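Local coordinates for arginine--tRNA ligase (Campylobacter jejuni, PDB 3FNR), which joins L-arginine to tRNA(Arg) at the expense of ATP, releasing AMP and diphosphate, as a class I aminoacyl-tRNA synthetase, at residues 273-278 against 319-324; 304-309 against 446-451; 180-185 against 258-263. The protein carries 1 engineered substitution. One frame throughout, in Å; residues are numbered along the deposited sequence. Where two conformers were deposited one is given.

Overall arrangement
Contacts 1 and 2 lie near each other around the Rossmann-type catalytic core, their centres about 18 Å apart and their nearest atoms about 7 Å. They are interleaved along the chain: helix 305-311, half of contact 2, runs on towards strand 321-324, half of contact 1. Helix 50-65, which follows the 'HIGH' motif (A39 to H49) of the ATP-dependent active site, touches both through R51 and V54. Contact 2 also ties the catalytic domain to the end of the anticodon-binding domain. Contact 3 (180-185 with 258-263) is remote, its centre about 40 Å from that of contact 1 and 44 Å from that of contact 2.

Contact 1. Residues 273-278 against 319-324; sequences QMVSLL and THLEFD
V275 and L321, bridge partners on one face of the sheet, each turn a branch trans to the main-chain nitrogen: CG1 of V275 (chi1 176°) and CG of L321 (chi1 -169°). The two side chains run alongside each other, and CG1 of V275 rests 3.7 Å from CD1 of L321. On the other face of the sheet E322 likewise swings CG away from its own nitrogen (chi1 -174°) and stays extended beyond it. Its carboxylate end comes to lie across L278, with CD of E322 3.7 Å from CD1 of L278, so the carboxylate carbon lies against a leucine methyl.

The backbones form a parallel pair of strands in the Rossmann-type sheet of the class I catalytic domain, with segment axes 4.7 Å apart. S276 carries the centre of the pairing, its N giving a 2.8 Å bond to O of L321 while its O accepts one of 3.0 Å from N of F323. L278 N then reaches O of F323 at 2.8 Å. At the start of the pair the bond from L321 N to M274 O is weak, stretched to 3.5 Å. D324 stands opposite L278 in the register, its carboxylate beside CB of L278; OD1 binds S326 OG and OD2 the backbone N of G281.

Strand 267-279 is flanked by two parallel partners, 237-243 and the short 321-324. R51, at the start of helix 50-65 just past the 'HIGH' motif, ties the two segments at their N-terminal end by bonding O of Q273 and O of T319. The V275, L321 and F323 face is packed by that helix and by helix 305-311: R51 touches V275 and L321, and I311 touches L321 and F323.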
loop_
_atom_site.group_PDB
_atom_site.type_symbol
_atom_site.label_atom_id
_atom_site.label_comp_id
_atom_site.label_asym_id
_atom_site.label_seq_id
_atom_site.Cartn_x
_atom_site.Cartn_y
_atom_site.Cartn_z
ATOM N N GLN A 273 7.356 -8.631 4.207
ATOM C CA GLN A 273 7.808 -9.989 3.926
ATOM C C GLN A 273 7.209 -10.611 2.671
ATOM O O GLN A 273 6.217 -10.116 2.140
ATOM C CB GLN A 273 7.615 -10.907 5.133
ATOM C CG GLN A 273 8.907 -11.184 5.878
ATOM C CD GLN A 273 9.747 -12.317 5.279
ATOM O OE1 GLN A 273 9.814 -12.504 4.059
ATOM N NE2 GLN A 273 10.406 -13.070 6.153
ATOM N N MET A 274 7.847 -11.690 2.219
ATOM C CA MET A 274 7.429 -12.407 1.017
ATOM C C MET A 274 6.021 -12.993 1.151
ATOM O O MET A 274 5.585 -13.387 2.238
ATOM C CB MET A 274 8.433 -13.512 0.681
ATOM C CG MET A 274 8.567 -13.819 -0.808
ATOM S SD MET A 274 9.710 -12.714 -1.661
ATOM C CE MET A 274 9.753 -13.463 -3.290
ATOM N N VAL A 275 5.301 -13.013 0.033
ATOM C CA VAL A 275 3.967 -13.608 -0.028
ATOM C C VAL A 275 3.981 -14.828 -0.965
ATOM O O VAL A 275 4.547 -14.770 -2.060
ATOM C CB VAL A 275 2.905 -12.576 -0.485
ATOM C CG1 VAL A 275 1.545 -13.217 -0.644
ATOM C CG2 VAL A 275 2.819 -11.424 0.503
ATOM N N SER A 276 3.383 -15.933 -0.521
ATOM C CA SER A 276 3.167 -17.092 -1.384
ATOM C C SER A 276 1.718 -17.155 -1.828
ATOM O O SER A 276 0.811 -17.269 -0.996
ATOM C CB SER A 276 3.533 -18.387 -0.665
ATOM O OG SER A 276 4.924 -18.462 -0.426
ATOM N N LEU A 277 1.494 -17.081 -3.136
ATOM C CA LEU A 277 0.151 -17.251 -3.677
ATOM C C LEU A 277 -0.043 -18.664 -4.190
ATOM O O LEU A 277 0.817 -19.203 -4.889
ATOM C CB LEU A 277 -0.130 -16.248 -4.793
ATOM C CG LEU A 277 -0.547 -14.835 -4.400
ATOM C CD1 LEU A 277 -0.499 -13.944 -5.624
ATOM C CD2 LEU A 277 -1.935 -14.806 -3.757
ATOM N N LEU A 278 -1.176 -19.255 -3.833
ATOM C CA LEU A 278 -1.519 -20.608 -4.261
ATOM C C LEU A 278 -2.837 -20.623 -5.012
ATOM O O LEU A 278 -3.710 -19.792 -4.757
ATOM C CB LEU A 278 -1.634 -21.556 -3.061
ATOM C CG LEU A 278 -0.444 -21.790 -2.131
ATOM C CD1 LEU A 278 -0.893 -22.593 -0.932
ATOM C CD2 LEU A 278 0.676 -22.508 -2.843
ATOM N N THR A 319 6.068 -11.076 8.710
ATOM C CA THR A 319 5.858 -12.527 8.747
ATOM C C THR A 319 5.367 -13.022 7.382
ATOM O O THR A 319 4.662 -12.285 6.669
ATOM C CB THR A 319 4.850 -12.943 9.855
ATOM O OG1 THR A 319 3.518 -12.603 9.457
ATOM C CG2 THR A 319 5.170 -12.250 11.181
ATOM N N HIS A 320 5.741 -14.258 7.028
ATOM C CA HIS A 320 5.359 -14.884 5.754
ATOM C C HIS A 320 3.852 -15.100 5.635
ATOM O O HIS A 320 3.222 -15.628 6.558
ATOM C CB HIS A 320 6.054 -16.238 5.586
ATOM C CG HIS A 320 7.526 -16.144 5.338
ATOM N ND1 HIS A 320 8.058 -15.941 4.083
ATOM C CD2 HIS A 320 8.579 -16.249 6.182
ATOM C CE1 HIS A 320 9.376 -15.915 4.166
ATOM N NE2 HIS A 320 9.718 -16.101 5.429
ATOM N N LEU A 321 3.293 -14.714 4.493
ATOM C CA LEU A 321 1.882 -14.870 4.216
ATOM C C LEU A 321 1.700 -15.871 3.085
ATOM O O LEU A 321 2.291 -15.729 2.012
ATOM C CB LEU A 321 1.267 -13.508 3.859
ATOM C CG LEU A 321 -0.249 -13.260 3.757
ATOM C CD1 LEU A 321 -0.727 -13.317 2.318
ATOM C CD2 LEU A 321 -1.101 -14.170 4.662
ATOM N N GLU A 322 0.890 -16.890 3.342
ATOM C CA GLU A 322 0.527 -17.871 2.332
ATOM C C GLU A 322 -0.985 -17.876 2.185
ATOM O O GLU A 322 -1.713 -17.949 3.180
ATOM C CB GLU A 322 1.025 -19.261 2.726
ATOM C CG GLU A 322 0.818 -20.334 1.656
ATOM C CD GLU A 322 0.911 -21.747 2.212
ATOM O OE1 GLU A 322 0.077 -22.113 3.074
ATOM O OE2 GLU A 322 1.815 -22.493 1.780
ATOM N N PHE A 323 -1.460 -17.779 0.949
ATOM C CA PHE A 323 -2.894 -17.786 0.710
ATOM C C PHE A 323 -3.263 -18.540 -0.552
ATOM O O PHE A 323 -2.618 -18.383 -1.582
ATOM C CB PHE A 323 -3.450 -16.361 0.651
ATOM C CG PHE A 323 -4.922 -16.281 0.920
ATOM C CD1 PHE A 323 -5.392 -16.140 2.225
ATOM C CD2 PHE A 323 -5.842 -16.356 -0.122
ATOM C CE1 PHE A 323 -6.761 -16.073 2.485
ATOM C CE2 PHE A 323 -7.209 -16.291 0.127
ATOM C CZ PHE A 323 -7.670 -16.150 1.434
ATOM N N ASP A 324 -4.303 -19.365 -0.449
ATOM C CA ASP A 324 -4.861 -20.062 -1.601
ATOM C C ASP A 324 -6.073 -19.297 -2.118
ATOM O O ASP A 324 -7.068 -19.139 -1.407
ATOM C CB ASP A 324 -5.248 -21.504 -1.246
ATOM C CG ASP A 324 -5.332 -22.417 -2.474
ATOM O OD1 ASP A 324 -5.788 -21.967 -3.549
ATOM O OD2 ASP A 324 -4.945 -23.600 -2.358
#

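Contact 2. Residues 304-309 against 446-451; sequences GSDALR and MGIEAK
R309 and M446 meet where the chain leaves helix 425-445 through a Schellman motif. G447 is its positive-phi C-prime residue, and the backbone that follows is turned against helix 305-311. The contact joins the catalytic domain to the end of the DALR anticodon-binding domain.

The polar contact runs over a face of the guanidinium. This group of R309 lies flat under the carbonyl of M446, whose O sits 2.9 Å above the plane towards its rim. NE of R309 is 3.1 Å from that O, but the angle is too poor for a hydrogen bond. The terminal nitrogens have partners elsewhere: NH1 in a salt bridge to D57 and a bond to O of A158, NH2 to OG1 of T58. These bonds, with bends at chi2 and chi3, fix the group's rotation.

Van der Waals contact comes from I448, which crosses D306 at a slant. Its CG2 lies 3.6 Å from OD1 of D306, while CD1 stands 3.5 Å from the backbone O of D306.

Water supplies the remaining polar links, all converging on the D306 carboxylate. Water 1 joins S305 OG, D306 OD1 and G447 O; water 2 donates to D306 OD1 and accepts from E449 N. Water 3 gives one hydrogen to D306 OD2 at 2.6 Å and the other to E449 O at 2.7 Å.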
loop_
_atom_site.group_PDB
_atom_site.type_symbol
_atom_site.label_atom_id
_atom_site.label_comp_id
_atom_site.label_asym_id
_atom_site.label_seq_id
_atom_site.Cartn_x
_atom_site.Cartn_y
_atom_site.Cartn_z
ATOM N N GLY A 304 -9.924 -9.719 -8.025
ATOM C CA GLY A 304 -10.605 -8.477 -7.674
ATOM C C GLY A 304 -9.868 -7.695 -6.605
ATOM O O GLY A 304 -9.079 -8.254 -5.835
ATOM N N SER A 305 -10.149 -6.396 -6.559
ATOM C CA SER A 305 -9.462 -5.444 -5.688
ATOM C C SER A 305 -9.660 -5.698 -4.192
ATOM O O SER A 305 -8.693 -5.669 -3.427
ATOM C CB SER A 305 -9.905 -4.019 -6.029
ATOM O OG SER A 305 -9.203 -3.069 -5.248
ATOM N N ASP A 306 -10.909 -5.929 -3.787
ATOM C CA ASP A 306 -11.247 -6.184 -2.381
ATOM C C ASP A 306 -10.452 -7.342 -1.807
ATOM O O ASP A 306 -9.931 -7.243 -0.695
ATOM C CB ASP A 306 -12.741 -6.468 -2.228
ATOM C CG ASP A 306 -13.613 -5.308 -2.688
ATOM O OD1 ASP A 306 -13.117 -4.161 -2.764
ATOM O OD2 ASP A 306 -14.805 -5.545 -2.974
ATOM N N ALA A 307 -10.347 -8.422 -2.584
ATOM C CA ALA A 307 -9.623 -9.610 -2.173
ATOM C C ALA A 307 -8.146 -9.308 -1.991
ATOM O O ALA A 307 -7.563 -9.724 -0.997
ATOM C CB ALA A 307 -9.823 -10.728 -3.175
ATOM N N LEU A 308 -7.556 -8.563 -2.930
ATOM C CA LEU A 308 -6.148 -8.141 -2.825
ATOM C C LEU A 308 -5.926 -7.309 -1.573
ATOM O O LEU A 308 -4.988 -7.556 -0.805
ATOM C CB LEU A 308 -5.703 -7.334 -4.055
ATOM C CG LEU A 308 -4.185 -7.110 -4.132
ATOM C CD1 LEU A 308 -3.534 -8.098 -5.070
ATOM C CD2 LEU A 308 -3.865 -5.700 -4.569
ATOM N N ARG A 309 -6.814 -6.341 -1.360
ATOM C CA ARG A 309 -6.726 -5.452 -0.225
ATOM C C ARG A 309 -6.897 -6.205 1.098
ATOM O O ARG A 309 -6.384 -5.771 2.123
ATOM C CB ARG A 309 -7.758 -4.325 -0.338
ATOM C CG ARG A 309 -7.539 -3.319 -1.491
ATOM C CD ARG A 309 -6.171 -2.650 -1.458
ATOM N NE ARG A 309 -5.964 -1.834 -0.258
ATOM C CZ ARG A 309 -5.947 -0.505 -0.231
ATOM N NH1 ARG A 309 -6.131 0.195 -1.342
ATOM N NH2 ARG A 309 -5.750 0.131 0.923
ATOM N N MET A 446 -9.520 0.158 4.341
ATOM C CA MET A 446 -8.839 -0.884 3.565
ATOM C C MET A 446 -9.081 -0.698 2.061
ATOM O O MET A 446 -8.697 -1.548 1.259
ATOM C CB MET A 446 -9.335 -2.279 3.989
ATOM C CG MET A 446 -9.010 -2.706 5.420
ATOM S SD MET A 446 -9.730 -4.307 5.861
ATOM C CE MET A 446 -9.077 -5.398 4.623
ATOM N N GLY A 447 -9.723 0.406 1.682
ATOM C CA GLY A 447 -10.038 0.678 0.275
ATOM C C GLY A 447 -11.094 -0.249 -0.315
ATOM O O GLY A 447 -11.112 -0.505 -1.524
ATOM N N ILE A 448 -11.969 -0.751 0.553
ATOM C CA ILE A 448 -13.055 -1.646 0.174
ATOM C C ILE A 448 -14.377 -0.959 0.497
ATOM O O ILE A 448 -14.573 -0.478 1.615
ATOM C CB ILE A 448 -12.967 -2.986 0.950
ATOM C CG1 ILE A 448 -11.661 -3.718 0.618
ATOM C CG2 ILE A 448 -14.190 -3.863 0.682
ATOM C CD1 ILE A 448 -11.401 -4.964 1.448
ATOM N N GLU A 449 -15.269 -0.914 -0.486
ATOM C CA GLU A 449 -16.614 -0.379 -0.311
ATOM C C GLU A 449 -17.574 -1.513 0.052
ATOM O O GLU A 449 -17.676 -2.507 -0.672
ATOM C CB GLU A 449 -17.053 0.327 -1.598
ATOM C CG GLU A 449 -18.414 1.003 -1.546
ATOM C CD GLU A 449 -18.783 1.682 -2.868
ATOM O OE1 GLU A 449 -19.967 2.043 -3.040
ATOM O OE2 GLU A 449 -17.892 1.858 -3.736
ATOM N N ALA A 450 -18.262 -1.368 1.183
ATOM C CA ALA A 450 -19.183 -2.390 1.672
ATOM C C ALA A 450 -20.425 -2.506 0.791
ATOM O O ALA A 450 -20.990 -1.498 0.356
ATOM C CB ALA A 450 -19.580 -2.095 3.113
ATOM N N LYS A 451 -20.840 -3.742 0.539
ATOM C CA LYS A 451 -21.974 -4.031 -0.340
ATOM C C LYS A 451 -23.301 -4.037 0.402
ATOM O O LYS A 451 -23.412 -4.610 1.489
ATOM C CB LYS A 451 -21.789 -5.389 -1.014
ATOM C CG LYS A 451 -20.666 -5.443 -2.032
ATOM C CD LYS A 451 -20.503 -6.847 -2.574
ATOM C CE LYS A 451 -19.232 -6.977 -3.388
ATOM N NZ LYS A 451 -18.693 -8.361 -3.288
HETATM O O HOH W 1 -11.228 -2.568 -3.412
HETATM O O HOH W 2 -15.028 -2.229 -2.894
HETATM O O HOH W 3 -16.962 -4.992 -1.602
#

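Contact 3. Residues 180-185 against 258-263; sequences ESLKEH and EFLGFD
The imidazole of H185 lies with one face against the L260-G261 peptide: C of L260 and N of G261 both stand 3.6 Å above its plane, offset towards the rim. At its edge, ND1 points back to the last turn of the helix it follows and gives a 2.8 Å hydrogen bond to O of S181, with the acceptor close to the ring plane. That bond and the peptide on the face together fix the ring's rotation. The carbonyl O of F259 approaches the same ring obliquely; it is 3.3 Å from ND1 of H185, but the angle is poor and ND1 is already engaged. In return the phenyl ring of F259 meets the backbone O of H185 at a slant, CD1 lying 3.4 Å from it.

The peptide under H185 belongs to the Schellman motif that ends helix 250-258, with G261 as the positive-phi C-prime residue and a type I turn from E258 to G261. This helix end is set beside the C-terminal end of helix 175-184, both within the catalytic domain.

Deeper in, L182 and L260 pack together: CD1 of L182 lies 3.6 Å from CD2 of L260 and also touches CB of F259. I188, on strand 188-191, touches L182 as well, while helix 219-231 presents I224 and K228 to L260. S181 turns OG trans to its backbone N (chi1 178°), bringing it 3.4 Å from CD2 of L260. The hydroxyl also bonds water 4 at 2.8 Å, and this water donates to O of L260.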
loop_
_atom_site.group_PDB
_atom_site.type_symbol
_atom_site.label_atom_id
_atom_site.label_comp_id
_atom_site.label_asym_id
_atom_site.label_seq_id
_atom_site.Cartn_x
_atom_site.Cartn_y
_atom_site.Cartn_z
ATOM N N GLU A 180 29.146 17.896 1.102
ATOM C CA GLU A 180 29.514 18.960 2.024
ATOM C C GLU A 180 28.984 18.743 3.435
ATOM O O GLU A 180 29.750 18.820 4.400
ATOM C CB GLU A 180 29.100 20.325 1.470
ATOM C CG GLU A 180 30.077 20.839 0.419
ATOM C CD GLU A 180 31.448 21.131 1.015
ATOM O OE1 GLU A 180 32.328 20.240 0.975
ATOM O OE2 GLU A 180 31.634 22.245 1.554
ATOM N N SER A 181 27.689 18.447 3.545
ATOM C CA SER A 181 27.050 18.228 4.845
ATOM C C SER A 181 27.648 17.017 5.551
ATOM O O SER A 181 27.898 17.060 6.755
ATOM C CB SER A 181 25.533 18.088 4.693
ATOM O OG SER A 181 24.905 17.838 5.943
ATOM N N LEU A 182 27.906 15.961 4.784
ATOM C CA LEU A 182 28.612 14.776 5.271
ATOM C C LEU A 182 30.014 15.093 5.805
ATOM O O LEU A 182 30.430 14.530 6.819
ATOM C CB LEU A 182 28.718 13.736 4.150
ATOM C CG LEU A 182 27.931 12.421 4.050
ATOM C CD1 LEU A 182 26.710 12.315 4.951
ATOM C CD2 LEU A 182 27.566 12.144 2.601
ATOM N N LYS A 183 30.741 15.977 5.118
ATOM C CA LYS A 183 32.078 16.371 5.567
ATOM C C LYS A 183 32.026 17.226 6.833
ATOM O O LYS A 183 32.864 17.074 7.718
ATOM C CB LYS A 183 32.870 17.093 4.472
ATOM C CG LYS A 183 34.377 17.005 4.679
ATOM C CD LYS A 183 35.116 18.165 4.054
ATOM C CE LYS A 183 36.527 18.306 4.637
ATOM N NZ LYS A 183 37.407 17.138 4.324
ATOM N N GLU A 184 31.023 18.099 6.922
ATOM C CA GLU A 184 30.796 18.929 8.108
ATOM C C GLU A 184 30.534 18.116 9.390
ATOM O O GLU A 184 30.655 18.646 10.494
ATOM C CB GLU A 184 29.668 19.939 7.851
ATOM C CG GLU A 184 30.089 21.107 6.945
ATOM C CD GLU A 184 28.915 21.881 6.333
ATOM O OE1 GLU A 184 29.107 22.480 5.241
ATOM O OE2 GLU A 184 27.814 21.895 6.936
ATOM N N HIS A 185 30.182 16.839 9.226
ATOM C CA HIS A 185 29.982 15.890 10.333
ATOM C C HIS A 185 31.043 14.789 10.333
ATOM O O HIS A 185 30.913 13.795 11.059
ATOM C CB HIS A 185 28.587 15.259 10.255
ATOM C CG HIS A 185 27.473 16.245 10.407
ATOM N ND1 HIS A 185 26.899 16.893 9.332
ATOM C CD2 HIS A 185 26.833 16.701 11.509
ATOM C CE1 HIS A 185 25.955 17.711 9.767
ATOM N NE2 HIS A 185 25.892 17.611 11.084
ATOM N N GLU A 258 22.728 10.074 10.442
ATOM C CA GLU A 258 23.443 10.599 11.607
ATOM C C GLU A 258 24.549 11.554 11.164
ATOM O O GLU A 258 24.774 12.589 11.791
ATOM C CB GLU A 258 24.029 9.468 12.461
ATOM C CG GLU A 258 22.992 8.617 13.215
ATOM C CD GLU A 258 22.280 9.357 14.349
ATOM O OE1 GLU A 258 21.162 8.936 14.719
ATOM O OE2 GLU A 258 22.828 10.350 14.879
ATOM N N PHE A 259 25.207 11.213 10.057
ATOM C CA PHE A 259 26.262 12.044 9.474
ATOM C C PHE A 259 25.709 13.241 8.681
ATOM O O PHE A 259 26.460 13.931 7.995
ATOM C CB PHE A 259 27.154 11.208 8.557
ATOM C CG PHE A 259 28.251 10.446 9.267
ATOM C CD1 PHE A 259 29.050 11.056 10.234
ATOM C CD2 PHE A 259 28.515 9.128 8.922
ATOM C CE1 PHE A 259 30.069 10.353 10.864
ATOM C CE2 PHE A 259 29.523 8.414 9.541
ATOM C CZ PHE A 259 30.310 9.028 10.518
ATOM N N LEU A 260 24.401 13.471 8.758
ATOM C CA LEU A 260 23.787 14.646 8.141
ATOM C C LEU A 260 23.120 15.506 9.210
ATOM O O LEU A 260 22.435 16.491 8.907
ATOM C CB LEU A 260 22.784 14.240 7.057
ATOM C CG LEU A 260 23.324 13.667 5.738
ATOM C CD1 LEU A 260 22.220 13.021 4.930
ATOM C CD2 LEU A 260 23.990 14.742 4.900
ATOM N N GLY A 261 23.334 15.129 10.469
ATOM C CA GLY A 261 22.830 15.902 11.597
ATOM C C GLY A 261 21.460 15.449 12.052
ATOM O O GLY A 261 20.903 16.011 12.997
ATOM N N PHE A 262 20.920 14.428 11.384
ATOM C CA PHE A 262 19.593 13.912 11.717
ATOM C C PHE A 262 19.649 12.866 12.827
ATOM O O PHE A 262 20.650 12.165 12.990
ATOM C CB PHE A 262 18.899 13.301 10.491
ATOM C CG PHE A 262 18.741 14.249 9.329
ATOM C CD1 PHE A 262 19.289 13.935 8.088
ATOM C CD2 PHE A 262 18.037 15.442 9.467
ATOM C CE1 PHE A 262 19.147 14.800 7.005
ATOM C CE2 PHE A 262 17.900 16.317 8.391
ATOM C CZ PHE A 262 18.460 15.991 7.158
ATOM N N ASP A 263 18.556 12.778 13.581
ATOM C CA ASP A 263 18.331 11.687 14.511
ATOM C C ASP A 263 17.743 10.554 13.677
ATOM O O ASP A 263 16.634 10.669 13.145
ATOM C CB ASP A 263 17.374 12.146 15.621
ATOM C CG ASP A 263 17.083 11.064 16.661
ATOM O OD1 ASP A 263 17.694 9.970 16.635
ATOM O OD2 ASP A 263 16.224 11.328 17.531
HETATM O O HOH W 4 22.111 17.864 6.501
#